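Local coordinates for soluble lytic murein transglycosylase (Pseudomonas aeruginosa, PDB 5OHU), which cleaves the glycan strands of bacterial peptidoglycan as a lytic transglycosylase, turning over the cell wall by both exolytic and endolytic reactions, at residues 469-474 with 622-627; 490-495 with 627-632; 180-185 with 237-242. One frame throughout, in Å; residues are numbered along the deposited sequence.

Contact 1. Residues 469-474 with 622-627; sequences DLDIRF and GQKLNA
Lys624 reaches across from the last turn of helix 605-624 and sets its ammonium group against the short helical turn 470-473, where Leu470 and Asp471 each offer it an oxygen. CG lies anti to the carbonyl carbon (chi1 -70°) and the chain runs straight at chi2, then bends at chi3 and chi4, which brings NZ round toward the two acceptors. One is the carboxylate of Asp471: NZ stands 3.1 Å from Asp471 OD1, a salt bridge in which the two side chains meet at a slant. The ammonium comes to OD1 on its anti side and 32° out of the carboxylate plane, and OD1 is shared, since Asn391 ND2 also donates to it. The other is a backbone oxygen, Leu470 O, which takes a weak hydrogen bond from Lys624 NZ at 3.3 Å. Leu470 O also receives a weak bond from Phe474 N, so this carbonyl is shared between a backbone and a side-chain donor.

The methylenes of the lysine pass close to Phe474. Phe474 O lies 3.5 Å from Lys624 CE, and Phe474 CB is 4.2 Å from Lys624 CD. The phenyl ring itself turns off from the lysine, with Leu470 CD2 in plane at its edge and Phe474 CE2 over one face of the Arg473 guanidinium. At the start of the turn Asp469 is the N-cap: its OD1 accepts from Ile472 N at 3.0 Å.

The contact probably joins the L-domain region to the catalytic part, as in the Slt family. Ile472 packs away from the lysine onto helices 438-450 and 454-463. The Phe474 ring meets Tyr617 and Tyr621, the latter edge-to-face, so helix 605-624 is joined to the turn by an aromatic cluster as well as by its terminal lysine.

Contact 2. Residues 490-495 with 627-632; sequences GLHSSW and APQPIV
The odd feature here is a very short approach between two side-chain nitrogens: His492 ND1 and Gln629 NE2 are modelled 2.7 Å apart. The Gln629 amide has probably been modelled the wrong way round; flipped, its oxygen would face His492 ND1, and a hydrogen bond becomes possible. As deposited, the atom names do not settle it. The shape of the approach is clearer than its chemistry. The two side chains cross at about a right angle, yet the amide end of Gln629 comes in at the edge of the imidazole, near its plane, and the two flat groups are nearly coplanar, 19° apart. Gln629 gets there with CG anti to the backbone N (chi1 178°) and a bend at chi2.

His492 occupies the N-cap position of helix 493-504, within the lysozyme-like transglycosylase domain, and His492 O accepts from Trp495 N at 3.0 Å. Just upstream, Gly490 closes the preceding helix as the C-prime residue of a Schellman motif, so the histidine stands in a tight link between two helices.

Ser494, the second residue of the helix, lies alongside the glutamine chain, with Ser494 OG 3.7 Å from Gln629 CG. A water extends the contact back to the start of the loop: it stands 2.9 Å from Ser494 OG and donates to Ala627 O at 2.7 Å. Behind this layer, Ser494 and Gln629 both rest on Ala618 of helix 605-624, while Gln629 also touches Arg569, whose NH2 is hydrogen-bonded to Ile631 O farther along the same loop.

Contact 3. Residues 180-185 with 237-242; sequences KVWKRL and TADVVG. With PO4 (phosphate ion), chain B.
Trp182 and Asp239 meet through a single hydrogen bond from indole to carboxylate, Trp182 NE1 to Asp239 OD2 at 3.1 Å. The N-H points at the oxygen with an angle of 161°, and OD2 lies close to the ring plane. The donor comes from above the carboxylate, 44° out of its plane. The extended first torsion (chi1 -179°) swings the indole out from helix 178-190 toward helix 235-251, and the ring uses its edge throughout: Asp239 CB lies in plane at that edge, and Val240 CG2 touches Trp182 CH2 at 4.2 Å.

Farther out, Met214 of helix 208-219 packs against both Trp182 and Val240, so three helices meet here, consistent with the all-helical superhelix of the Slt70 family. Asp239 OD1 forms a salt bridge with Lys186, but Glu273 is also close to it.

On another side of helix 178-190, the extended Arg184 meets a phosphate edge-on. Arg184 NH1 donates to phosphate O3, and NH2 to O2, each at 2.8 Å; Gln159 N binds the same ion. Val155 O and Lys157 O take further bonds from the guanidinium, and Trp153 makes a cation-pi contact with it. This ion and a second phosphate, about 3 Å from the Asp239 side chain, probably came from the crystallisation liquor.

The indole N-H gives the acid a neutral donor, while Lys186 would offset part of the negative charge of Asp239, Glu273 and the second phosphate.

Contacts 1 and 2 are neighbours, their centres 12 Å apart, and share Ala627, where the chain leaves helix 605-624 and enters the following loop. They also touch directly: Leu625 CD1 lies 3.1 Å from Ser493 OG, and Gly622 N is 3.6 Å from Ser494 CB. Their segments alternate along the sequence, and the end of this one helix and its loop pack on both 469-474 and the start of helix 493-504 in the transglycosylase domain. Contact 3 stands apart, on the opposite side of the chain's centre, about 55 Å from contact 1 and 54 Å from contact 2 between centres; its phosphate therefore belongs to a separate region of the helical chain.

Contact 1. Residues 469-474 with 622-627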
ATOM      1  N   ASP A 469       8.613   9.120  20.083  1.00 29.64           N
ATOM      2  CA  ASP A 469       7.912  10.392  20.254  1.00 35.43           C
ATOM      3  C   ASP A 469       6.420  10.114  20.153  1.00 36.34           C
ATOM      4  O   ASP A 469       5.854  10.059  19.058  1.00 33.54           O
ATOM      5  CB  ASP A 469       8.361  11.428  19.231  1.00 37.52           C
ATOM      6  CG  ASP A 469       7.869  12.830  19.567  1.00 47.20           C
ATOM      7  OD1 ASP A 469       6.746  12.960  20.102  1.00 44.07           O
ATOM      8  OD2 ASP A 469       8.605  13.805  19.292  1.00 54.39           O
ATOM      9  N   LEU A 470       5.779   9.964  21.306  1.00 38.50           N
ATOM     10  CA  LEU A 470       4.371   9.618  21.368  1.00 31.51           C
ATOM     11  C   LEU A 470       3.459  10.834  21.319  1.00 38.36           C
ATOM     12  O   LEU A 470       2.248  10.677  21.142  1.00 41.09           O
ATOM     13  CB  LEU A 470       4.111   8.796  22.628  1.00 29.34           C
ATOM     14  CG  LEU A 470       4.912   7.487  22.692  1.00 29.55           C
ATOM     15  CD1 LEU A 470       4.440   6.639  23.881  1.00 32.70           C
ATOM     16  CD2 LEU A 470       4.741   6.681  21.401  1.00 24.43           C
ATOM     17  N   ASP A 471       4.008  12.040  21.474  1.00 37.21           N
ATOM     18  CA  ASP A 471       3.215  13.234  21.222  1.00 38.57           C
ATOM     19  C   ASP A 471       2.931  13.380  19.731  1.00 40.23           C
ATOM     20  O   ASP A 471       1.785  13.602  19.322  1.00 39.43           O
ATOM     21  CB  ASP A 471       3.930  14.468  21.775  1.00 50.32           C
ATOM     22  CG  ASP A 471       3.824  14.573  23.299  1.00 67.73           C
ATOM     23  OD1 ASP A 471       3.504  13.550  23.950  1.00 68.59           O
ATOM     24  OD2 ASP A 471       4.065  15.672  23.844  1.00 72.92           O
ATOM     25  N   ILE A 472       3.959  13.221  18.898  1.00 30.33           N
ATOM     26  CA  ILE A 472       3.745  13.351  17.462  1.00 28.25           C
ATOM     27  C   ILE A 472       2.980  12.152  16.930  1.00 22.95           C
ATOM     28  O   ILE A 472       2.049  12.304  16.137  1.00 33.02           O
ATOM     29  CB  ILE A 472       5.083  13.538  16.724  1.00 29.67           C
ATOM     30  CG1 ILE A 472       5.719  14.880  17.097  1.00 30.20           C
ATOM     31  CG2 ILE A 472       4.863  13.462  15.216  1.00 33.50           C
ATOM     32  CD1 ILE A 472       6.858  15.267  16.188  1.00 34.89           C
ATOM     33  N   ARG A 473       3.339  10.944  17.367  1.00 21.15           N
ATOM     34  CA  ARG A 473       2.709   9.760  16.800  1.00 28.73           C
ATOM     35  C   ARG A 473       1.256   9.605  17.231  1.00 33.91           C
ATOM     36  O   ARG A 473       0.505   8.884  16.565  1.00 32.78           O
ATOM     37  CB  ARG A 473       3.500   8.501  17.172  1.00 24.86           C
ATOM     38  CG  ARG A 473       4.830   8.336  16.411  1.00 28.28           C
ATOM     39  CD  ARG A 473       5.510   7.003  16.746  1.00 30.60           C
ATOM     40  NE  ARG A 473       4.700   5.860  16.323  1.00 31.48           N
ATOM     41  CZ  ARG A 473       4.592   4.725  17.003  1.00 31.72           C
ATOM     42  NH1 ARG A 473       5.238   4.584  18.152  1.00 26.95           N
ATOM     43  NH2 ARG A 473       3.822   3.737  16.542  1.00 30.61           N
ATOM     44  N   PHE A 474       0.837  10.261  18.313  1.00 31.87           N
ATOM     45  CA  PHE A 474      -0.499  10.064  18.879  1.00 22.53           C
ATOM     46  C   PHE A 474      -1.116  11.406  19.268  1.00 23.89           C
ATOM     47  O   PHE A 474      -1.190  11.775  20.441  1.00 21.76           O
ATOM     48  CB  PHE A 474      -0.431   9.069  20.039  1.00 22.19           C
ATOM     49  CG  PHE A 474       0.044   7.725  19.590  1.00 28.12           C
ATOM     50  CD1 PHE A 474      -0.783   6.935  18.806  1.00 26.71           C
ATOM     51  CD2 PHE A 474       1.342   7.300  19.828  1.00 33.82           C
ATOM     52  CE1 PHE A 474      -0.355   5.713  18.317  1.00 25.21           C
ATOM     53  CE2 PHE A 474       1.782   6.061  19.341  1.00 28.32           C
ATOM     54  CZ  PHE A 474       0.932   5.277  18.579  1.00 22.07           C
ATOM     55  N   GLY A 622      -4.586   4.903  26.190  1.00 22.26           N
ATOM     56  CA  GLY A 622      -4.953   4.642  27.573  1.00 17.36           C
ATOM     57  C   GLY A 622      -4.047   5.357  28.555  1.00 21.65           C
ATOM     58  O   GLY A 622      -4.514   5.962  29.525  1.00 19.33           O
ATOM     59  N   GLN A 623      -2.733   5.316  28.308  1.00 21.55           N
ATOM     60  CA  GLN A 623      -1.808   6.056  29.162  1.00 27.19           C
ATOM     61  C   GLN A 623      -2.065   7.555  29.074  1.00 28.27           C
ATOM     62  O   GLN A 623      -2.188   8.233  30.100  1.00 31.45           O
ATOM     63  CB  GLN A 623      -0.359   5.735  28.790  1.00 38.73           C
ATOM     64  CG  GLN A 623       0.604   5.776  29.978  1.00 54.66           C
ATOM     65  CD  GLN A 623       0.362   4.636  30.968  1.00 68.44           C
ATOM     66  OE1 GLN A 623      -0.093   3.556  30.590  1.00 68.96           O
ATOM     67  NE2 GLN A 623       0.662   4.878  32.241  1.00 77.67           N
ATOM     68  N   LYS A 624      -2.167   8.090  27.851  1.00 27.58           N
ATOM     69  CA  LYS A 624      -2.370   9.527  27.681  1.00 26.80           C
ATOM     70  C   LYS A 624      -3.687   9.981  28.284  1.00 28.15           C
ATOM     71  O   LYS A 624      -3.812  11.137  28.702  1.00 31.61           O
ATOM     72  CB  LYS A 624      -2.312   9.908  26.197  1.00 19.74           C
ATOM     73  CG  LYS A 624      -0.912   9.784  25.589  1.00 20.45           C
ATOM     74  CD  LYS A 624      -0.905  10.121  24.102  1.00 31.26           C
ATOM     75  CE  LYS A 624      -0.214  11.446  23.803  1.00 33.97           C
ATOM     76  NZ  LYS A 624       1.225  11.430  24.238  1.00 42.42           N
ATOM     77  N   LEU A 625      -4.682   9.107  28.316  1.00 21.04           N
ATOM     78  CA  LEU A 625      -5.968   9.448  28.901  1.00 28.69           C
ATOM     79  C   LEU A 625      -6.051   9.116  30.387  1.00 28.76           C
ATOM     80  O   LEU A 625      -7.097   9.356  30.991  1.00 32.19           O
ATOM     81  CB  LEU A 625      -7.097   8.738  28.144  1.00 21.96           C
ATOM     82  CG  LEU A 625      -7.343   9.367  26.773  1.00 32.85           C
ATOM     83  CD1 LEU A 625      -8.124   8.438  25.845  1.00 23.29           C
ATOM     84  CD2 LEU A 625      -8.036  10.743  26.949  1.00 24.75           C
ATOM     85  N   ASN A 626      -4.966   8.609  30.984  1.00 22.76           N
ATOM     86  CA  ASN A 626      -4.968   8.165  32.377  1.00 28.49           C
ATOM     87  C   ASN A 626      -6.102   7.173  32.617  1.00 32.37           C
ATOM     88  O   ASN A 626      -6.860   7.264  33.589  1.00 32.50           O
ATOM     89  CB  ASN A 626      -5.053   9.347  33.341  1.00 39.39           C
ATOM     90  CG  ASN A 626      -4.878   8.922  34.781  1.00 51.08           C
ATOM     91  OD1 ASN A 626      -4.199   7.934  35.069  1.00 48.04           O
ATOM     92  ND2 ASN A 626      -5.510   9.649  35.692  1.00 57.14           N
ATOM     93  N   ALA A 627      -6.234   6.231  31.688  1.00 30.59           N
ATOM     94  CA  ALA A 627      -7.280   5.212  31.718  1.00 22.61           C
ATOM     95  C   ALA A 627      -6.665   3.962  31.115  1.00 23.01           C
ATOM     96  O   ALA A 627      -6.943   3.601  29.967  1.00 23.24           O
ATOM     97  CB  ALA A 627      -8.520   5.673  30.952  1.00 19.21           C
TER

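Contact 2. Residues 490-495 with 627-632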
ATOM      1  N   GLY A 490     -20.811   4.372  25.634  1.00 23.25           N
ATOM      2  CA  GLY A 490     -20.322   3.226  26.397  1.00 22.80           C
ATOM      3  C   GLY A 490     -19.053   2.574  25.883  1.00 24.31           C
ATOM      4  O   GLY A 490     -18.868   1.357  26.056  1.00 21.42           O
ATOM      5  N   LEU A 491     -18.164   3.352  25.269  1.00 17.39           N
ATOM      6  CA  LEU A 491     -16.923   2.829  24.714  1.00 19.39           C
ATOM      7  C   LEU A 491     -15.724   3.254  25.546  1.00 19.93           C
ATOM      8  O   LEU A 491     -15.725   4.326  26.159  1.00 18.06           O
ATOM      9  CB  LEU A 491     -16.713   3.302  23.268  1.00 21.84           C
ATOM     10  CG  LEU A 491     -17.895   3.055  22.329  1.00 26.51           C
ATOM     11  CD1 LEU A 491     -17.560   3.550  20.937  1.00 23.99           C
ATOM     12  CD2 LEU A 491     -18.210   1.588  22.283  1.00 15.31           C
ATOM     13  N   HIS A 492     -14.699   2.395  25.564  1.00 20.75           N
ATOM     14  CA  HIS A 492     -13.401   2.820  26.078  1.00 23.87           C
ATOM     15  C   HIS A 492     -12.928   3.975  25.214  1.00 20.20           C
ATOM     16  O   HIS A 492     -12.830   3.838  23.991  1.00 27.88           O
ATOM     17  CB  HIS A 492     -12.376   1.674  26.043  1.00 25.62           C
ATOM     18  CG  HIS A 492     -12.741   0.469  26.863  1.00 27.56           C
ATOM     19  ND1 HIS A 492     -11.881  -0.596  27.036  1.00 29.03           N
ATOM     20  CD2 HIS A 492     -13.868   0.149  27.545  1.00 33.55           C
ATOM     21  CE1 HIS A 492     -12.456  -1.513  27.794  1.00 28.69           C
ATOM     22  NE2 HIS A 492     -13.665  -1.089  28.112  1.00 28.54           N
ATOM     23  N   SER A 493     -12.666   5.128  25.822  1.00 22.15           N
ATOM     24  CA  SER A 493     -12.355   6.290  24.990  1.00 27.66           C
ATOM     25  C   SER A 493     -11.001   6.150  24.295  1.00 17.51           C
ATOM     26  O   SER A 493     -10.797   6.740  23.232  1.00 23.32           O
ATOM     27  CB  SER A 493     -12.427   7.572  25.820  1.00 36.53           C
ATOM     28  OG  SER A 493     -11.150   7.948  26.277  1.00 47.23           O
ATOM     29  N   SER A 494     -10.080   5.360  24.848  1.00 16.95           N
ATOM     30  CA  SER A 494      -8.837   5.088  24.141  1.00 16.73           C
ATOM     31  C   SER A 494      -9.102   4.395  22.815  1.00 18.98           C
ATOM     32  O   SER A 494      -8.366   4.603  21.847  1.00 22.40           O
ATOM     33  CB  SER A 494      -7.909   4.232  24.997  1.00 16.54           C
ATOM     34  OG  SER A 494      -8.505   2.992  25.290  1.00 17.34           O
ATOM     35  N   TRP A 495     -10.159   3.592  22.745  1.00 17.05           N
ATOM     36  CA  TRP A 495     -10.459   2.872  21.516  1.00 15.39           C
ATOM     37  C   TRP A 495     -10.840   3.834  20.397  1.00 20.13           C
ATOM     38  O   TRP A 495     -10.390   3.678  19.256  1.00 18.75           O
ATOM     39  CB  TRP A 495     -11.573   1.860  21.773  1.00 15.04           C
ATOM     40  CG  TRP A 495     -11.773   0.874  20.657  1.00 17.07           C
ATOM     41  CD1 TRP A 495     -10.805   0.314  19.849  1.00 14.22           C
ATOM     42  CD2 TRP A 495     -13.025   0.342  20.210  1.00 14.31           C
ATOM     43  NE1 TRP A 495     -11.390  -0.545  18.938  1.00 16.93           N
ATOM     44  CE2 TRP A 495     -12.749  -0.544  19.138  1.00 20.94           C
ATOM     45  CE3 TRP A 495     -14.356   0.523  20.616  1.00 18.13           C
ATOM     46  CZ2 TRP A 495     -13.760  -1.241  18.465  1.00 13.61           C
ATOM     47  CZ3 TRP A 495     -15.365  -0.177  19.950  1.00 14.19           C
ATOM     48  CH2 TRP A 495     -15.057  -1.054  18.891  1.00 16.00           C
ATOM     49  N   ALA A 627      -6.234   6.231  31.688  1.00 30.59           N
ATOM     50  CA  ALA A 627      -7.280   5.212  31.718  1.00 22.61           C
ATOM     51  C   ALA A 627      -6.665   3.962  31.115  1.00 23.01           C
ATOM     52  O   ALA A 627      -6.943   3.601  29.967  1.00 23.24           O
ATOM     53  CB  ALA A 627      -8.520   5.673  30.952  1.00 19.21           C
ATOM     54  N   PRO A 628      -5.822   3.268  31.882  1.00 28.47           N
ATOM     55  CA  PRO A 628      -4.987   2.205  31.308  1.00 23.74           C
ATOM     56  C   PRO A 628      -5.807   1.161  30.571  1.00 25.20           C
ATOM     57  O   PRO A 628      -6.884   0.745  31.009  1.00 21.95           O
ATOM     58  CB  PRO A 628      -4.297   1.578  32.527  1.00 20.37           C
ATOM     59  CG  PRO A 628      -4.686   2.426  33.731  1.00 27.39           C
ATOM     60  CD  PRO A 628      -5.392   3.640  33.239  1.00 30.54           C
ATOM     61  N   GLN A 629      -5.256   0.727  29.448  1.00 24.72           N
ATOM     62  CA  GLN A 629      -5.886  -0.188  28.501  1.00 18.51           C
ATOM     63  C   GLN A 629      -4.895  -1.311  28.244  1.00 18.26           C
ATOM     64  O   GLN A 629      -3.839  -1.078  27.628  1.00 21.48           O
ATOM     65  CB  GLN A 629      -6.238   0.556  27.208  1.00 19.45           C
ATOM     66  CG  GLN A 629      -6.853  -0.273  26.090  1.00 21.92           C
ATOM     67  CD  GLN A 629      -8.068  -1.065  26.520  1.00 20.61           C
ATOM     68  OE1 GLN A 629      -8.008  -2.278  26.741  1.00 20.25           O
ATOM     69  NE2 GLN A 629      -9.185  -0.381  26.621  1.00 14.92           N
ATOM     70  N   PRO A 630      -5.147  -2.517  28.724  1.00 15.27           N
ATOM     71  CA  PRO A 630      -4.305  -3.650  28.345  1.00 14.41           C
ATOM     72  C   PRO A 630      -4.481  -3.953  26.859  1.00 14.06           C
ATOM     73  O   PRO A 630      -5.486  -3.582  26.246  1.00 17.63           O
ATOM     74  CB  PRO A 630      -4.845  -4.802  29.205  1.00 15.76           C
ATOM     75  CG  PRO A 630      -6.219  -4.377  29.642  1.00 22.82           C
ATOM     76  CD  PRO A 630      -6.266  -2.886  29.602  1.00 14.69           C
ATOM     77  N   ILE A 631      -3.520  -4.685  26.284  1.00 13.85           N
ATOM     78  CA  ILE A 631      -3.576  -4.950  24.843  1.00 14.51           C
ATOM     79  C   ILE A 631      -4.881  -5.658  24.464  1.00 15.35           C
ATOM     80  O   ILE A 631      -5.447  -5.402  23.394  1.00 15.53           O
ATOM     81  CB  ILE A 631      -2.334  -5.736  24.385  1.00 13.42           C
ATOM     82  CG1 ILE A 631      -2.313  -5.854  22.843  1.00 14.72           C
ATOM     83  CG2 ILE A 631      -2.261  -7.123  25.039  1.00 13.15           C
ATOM     84  CD1 ILE A 631      -1.990  -4.540  22.135  1.00 13.49           C
ATOM     85  N   VAL A 632      -5.374  -6.567  25.320  1.00 14.05           N
ATOM     86  CA  VAL A 632      -6.742  -7.069  25.230  1.00 12.72           C
ATOM     87  C   VAL A 632      -7.310  -7.192  26.635  1.00 13.91           C
ATOM     88  O   VAL A 632      -6.593  -7.417  27.614  1.00 18.87           O
ATOM     89  CB  VAL A 632      -6.871  -8.437  24.525  1.00 19.37           C
ATOM     90  CG1 VAL A 632      -6.757  -8.286  23.006  1.00 25.02           C
ATOM     91  CG2 VAL A 632      -5.851  -9.406  25.093  1.00 14.50           C
TER
HETATM   92  O   HOH W   1      -8.946   3.067  28.177  1.00 22.15           O

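Contact 3. Residues 180-185 with 237-242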
ATOM      1  N   LYS A 180       6.786 -14.700 -28.047  1.00 25.36           N
ATOM      2  CA  LYS A 180       6.690 -13.445 -27.301  1.00 22.19           C
ATOM      3  C   LYS A 180       5.287 -12.851 -27.359  1.00 21.58           C
ATOM      4  O   LYS A 180       4.847 -12.214 -26.394  1.00 20.85           O
ATOM      5  CB  LYS A 180       7.706 -12.432 -27.830  1.00 23.55           C
ATOM      6  CG  LYS A 180       9.137 -12.901 -27.704  1.00 24.86           C
ATOM      7  CD  LYS A 180      10.062 -11.967 -28.451  1.00 30.11           C
ATOM      8  CE  LYS A 180      11.507 -12.383 -28.306  1.00 24.71           C
ATOM      9  NZ  LYS A 180      12.353 -11.660 -29.296  1.00 24.60           N
ATOM     10  N   VAL A 181       4.578 -13.025 -28.476  1.00 14.04           N
ATOM     11  CA  VAL A 181       3.157 -12.690 -28.501  1.00 23.71           C
ATOM     12  C   VAL A 181       2.414 -13.515 -27.463  1.00 24.62           C
ATOM     13  O   VAL A 181       1.602 -12.995 -26.686  1.00 18.19           O
ATOM     14  CB  VAL A 181       2.570 -12.911 -29.906  1.00 26.26           C
ATOM     15  CG1 VAL A 181       1.106 -12.444 -29.947  1.00 14.12           C
ATOM     16  CG2 VAL A 181       3.404 -12.192 -30.949  1.00 14.34           C
ATOM     17  N   TRP A 182       2.695 -14.820 -27.437  1.00 23.46           N
ATOM     18  CA  TRP A 182       2.050 -15.718 -26.487  1.00 17.75           C
ATOM     19  C   TRP A 182       2.304 -15.297 -25.041  1.00 18.80           C
ATOM     20  O   TRP A 182       1.364 -15.206 -24.245  1.00 19.35           O
ATOM     21  CB  TRP A 182       2.527 -17.150 -26.731  1.00 24.03           C
ATOM     22  CG  TRP A 182       1.882 -18.158 -25.813  1.00 22.15           C
ATOM     23  CD1 TRP A 182       2.428 -18.696 -24.689  1.00 23.38           C
ATOM     24  CD2 TRP A 182       0.572 -18.728 -25.939  1.00 16.68           C
ATOM     25  NE1 TRP A 182       1.542 -19.578 -24.107  1.00 31.14           N
ATOM     26  CE2 TRP A 182       0.398 -19.619 -24.856  1.00 24.83           C
ATOM     27  CE3 TRP A 182      -0.464 -18.582 -26.864  1.00 18.79           C
ATOM     28  CZ2 TRP A 182      -0.778 -20.362 -24.674  1.00 23.57           C
ATOM     29  CZ3 TRP A 182      -1.633 -19.316 -26.682  1.00 14.81           C
ATOM     30  CH2 TRP A 182      -1.779 -20.198 -25.598  1.00 15.32           C
ATOM     31  N   LYS A 183       3.570 -15.030 -24.681  1.00 21.19           N
ATOM     32  CA  LYS A 183       3.858 -14.569 -23.325  1.00 14.90           C
ATOM     33  C   LYS A 183       3.024 -13.356 -22.960  1.00 23.16           C
ATOM     34  O   LYS A 183       2.500 -13.262 -21.842  1.00 27.06           O
ATOM     35  CB  LYS A 183       5.320 -14.172 -23.157  1.00 22.77           C
ATOM     36  CG  LYS A 183       6.343 -15.184 -22.744  1.00 33.43           C
ATOM     37  CD  LYS A 183       6.927 -15.835 -23.924  1.00 49.25           C
ATOM     38  CE  LYS A 183       8.199 -16.582 -23.557  1.00 54.71           C
ATOM     39  NZ  LYS A 183       7.979 -17.321 -22.270  1.00 60.52           N
ATOM     40  N   ARG A 184       2.940 -12.380 -23.862  1.00 21.38           N
ATOM     41  CA  ARG A 184       2.215 -11.176 -23.497  1.00 16.28           C
ATOM     42  C   ARG A 184       0.724 -11.460 -23.389  1.00 13.00           C
ATOM     43  O   ARG A 184       0.036 -10.904 -22.526  1.00 19.63           O
ATOM     44  CB  ARG A 184       2.482 -10.051 -24.499  1.00 13.18           C
ATOM     45  CG  ARG A 184       1.996  -8.713 -23.958  1.00 19.36           C
ATOM     46  CD  ARG A 184       2.008  -7.615 -24.989  1.00 17.85           C
ATOM     47  NE  ARG A 184       1.550  -6.375 -24.395  1.00 20.73           N
ATOM     48  CZ  ARG A 184       1.322  -5.247 -25.066  1.00 19.54           C
ATOM     49  NH1 ARG A 184       1.512  -5.185 -26.379  1.00 14.84           N
ATOM     50  NH2 ARG A 184       0.903  -4.179 -24.414  1.00 16.75           N
ATOM     51  N   LEU A 185       0.209 -12.319 -24.264  1.00 19.16           N
ATOM     52  CA  LEU A 185      -1.174 -12.764 -24.149  1.00 16.16           C
ATOM     53  C   LEU A 185      -1.452 -13.298 -22.753  1.00 18.27           C
ATOM     54  O   LEU A 185      -2.436 -12.917 -22.114  1.00 16.98           O
ATOM     55  CB  LEU A 185      -1.444 -13.816 -25.224  1.00 25.82           C
ATOM     56  CG  LEU A 185      -2.744 -14.614 -25.360  1.00 29.81           C
ATOM     57  CD1 LEU A 185      -3.941 -13.880 -24.868  1.00 19.85           C
ATOM     58  CD2 LEU A 185      -2.920 -14.943 -26.843  1.00 29.14           C
ATOM     59  N   THR A 237      -1.494 -25.800 -24.201  1.00 16.52           N
ATOM     60  CA  THR A 237      -2.608 -26.269 -23.392  1.00 20.47           C
ATOM     61  C   THR A 237      -2.250 -26.258 -21.907  1.00 25.32           C
ATOM     62  O   THR A 237      -3.076 -25.888 -21.063  1.00 28.63           O
ATOM     63  CB  THR A 237      -3.028 -27.654 -23.880  1.00 25.28           C
ATOM     64  OG1 THR A 237      -3.393 -27.555 -25.270  1.00 28.90           O
ATOM     65  CG2 THR A 237      -4.215 -28.187 -23.092  1.00 20.96           C
ATOM     66  N   ALA A 238      -1.002 -26.596 -21.573  1.00 16.44           N
ATOM     67  CA  ALA A 238      -0.572 -26.517 -20.182  1.00 18.51           C
ATOM     68  C   ALA A 238      -0.573 -25.085 -19.674  1.00 20.12           C
ATOM     69  O   ALA A 238      -0.896 -24.849 -18.506  1.00 27.46           O
ATOM     70  CB  ALA A 238       0.826 -27.122 -20.013  1.00 18.19           C
ATOM     71  N   ASP A 239      -0.202 -24.124 -20.524  1.00 23.08           N
ATOM     72  CA  ASP A 239      -0.290 -22.716 -20.142  1.00 23.10           C
ATOM     73  C   ASP A 239      -1.738 -22.291 -19.936  1.00 15.67           C
ATOM     74  O   ASP A 239      -2.059 -21.602 -18.962  1.00 20.48           O
ATOM     75  CB  ASP A 239       0.368 -21.846 -21.214  1.00 39.37           C
ATOM     76  CG  ASP A 239       1.815 -21.539 -20.907  1.00 48.05           C
ATOM     77  OD1 ASP A 239       2.161 -21.400 -19.717  1.00 50.93           O
ATOM     78  OD2 ASP A 239       2.610 -21.446 -21.863  1.00 58.01           O
ATOM     79  N   VAL A 240      -2.630 -22.692 -20.839  1.00 20.17           N
ATOM     80  CA  VAL A 240      -4.042 -22.370 -20.654  1.00 19.99           C
ATOM     81  C   VAL A 240      -4.531 -22.898 -19.315  1.00 20.73           C
ATOM     82  O   VAL A 240      -5.114 -22.164 -18.510  1.00 15.49           O
ATOM     83  CB  VAL A 240      -4.877 -22.921 -21.819  1.00 16.72           C
ATOM     84  CG1 VAL A 240      -6.366 -22.782 -21.497  1.00 15.62           C
ATOM     85  CG2 VAL A 240      -4.520 -22.144 -23.081  1.00 15.19           C
ATOM     86  N   VAL A 241      -4.262 -24.175 -19.046  1.00 17.60           N
ATOM     87  CA  VAL A 241      -4.786 -24.813 -17.846  1.00 14.95           C
ATOM     88  C   VAL A 241      -4.166 -24.199 -16.599  1.00 13.00           C
ATOM     89  O   VAL A 241      -4.863 -23.932 -15.612  1.00 16.44           O
ATOM     90  CB  VAL A 241      -4.565 -26.333 -17.935  1.00 13.61           C
ATOM     91  CG1 VAL A 241      -4.752 -26.993 -16.579  1.00 13.47           C
ATOM     92  CG2 VAL A 241      -5.526 -26.915 -18.969  1.00 19.08           C
ATOM     93  N   GLY A 242      -2.866 -23.921 -16.636  1.00 18.49           N
ATOM     94  CA  GLY A 242      -2.218 -23.374 -15.455  1.00 12.74           C
ATOM     95  C   GLY A 242      -2.752 -22.008 -15.089  1.00 19.44           C
ATOM     96  O   GLY A 242      -2.964 -21.706 -13.910  1.00 24.30           O
TER
HETATM   97  P   PO4 B 701       0.261  -1.732 -27.363  1.00 47.47           P
HETATM   98  O1  PO4 B 701      -1.100  -1.440 -27.938  1.00 51.20           O
HETATM   99  O2  PO4 B 701       0.157  -1.857 -25.867  1.00 34.88           O
HETATM  100  O3  PO4 B 701       0.788  -3.005 -27.982  1.00 47.35           O
HETATM  101  O4  PO4 B 701       1.208  -0.604 -27.691  1.00 56.00           O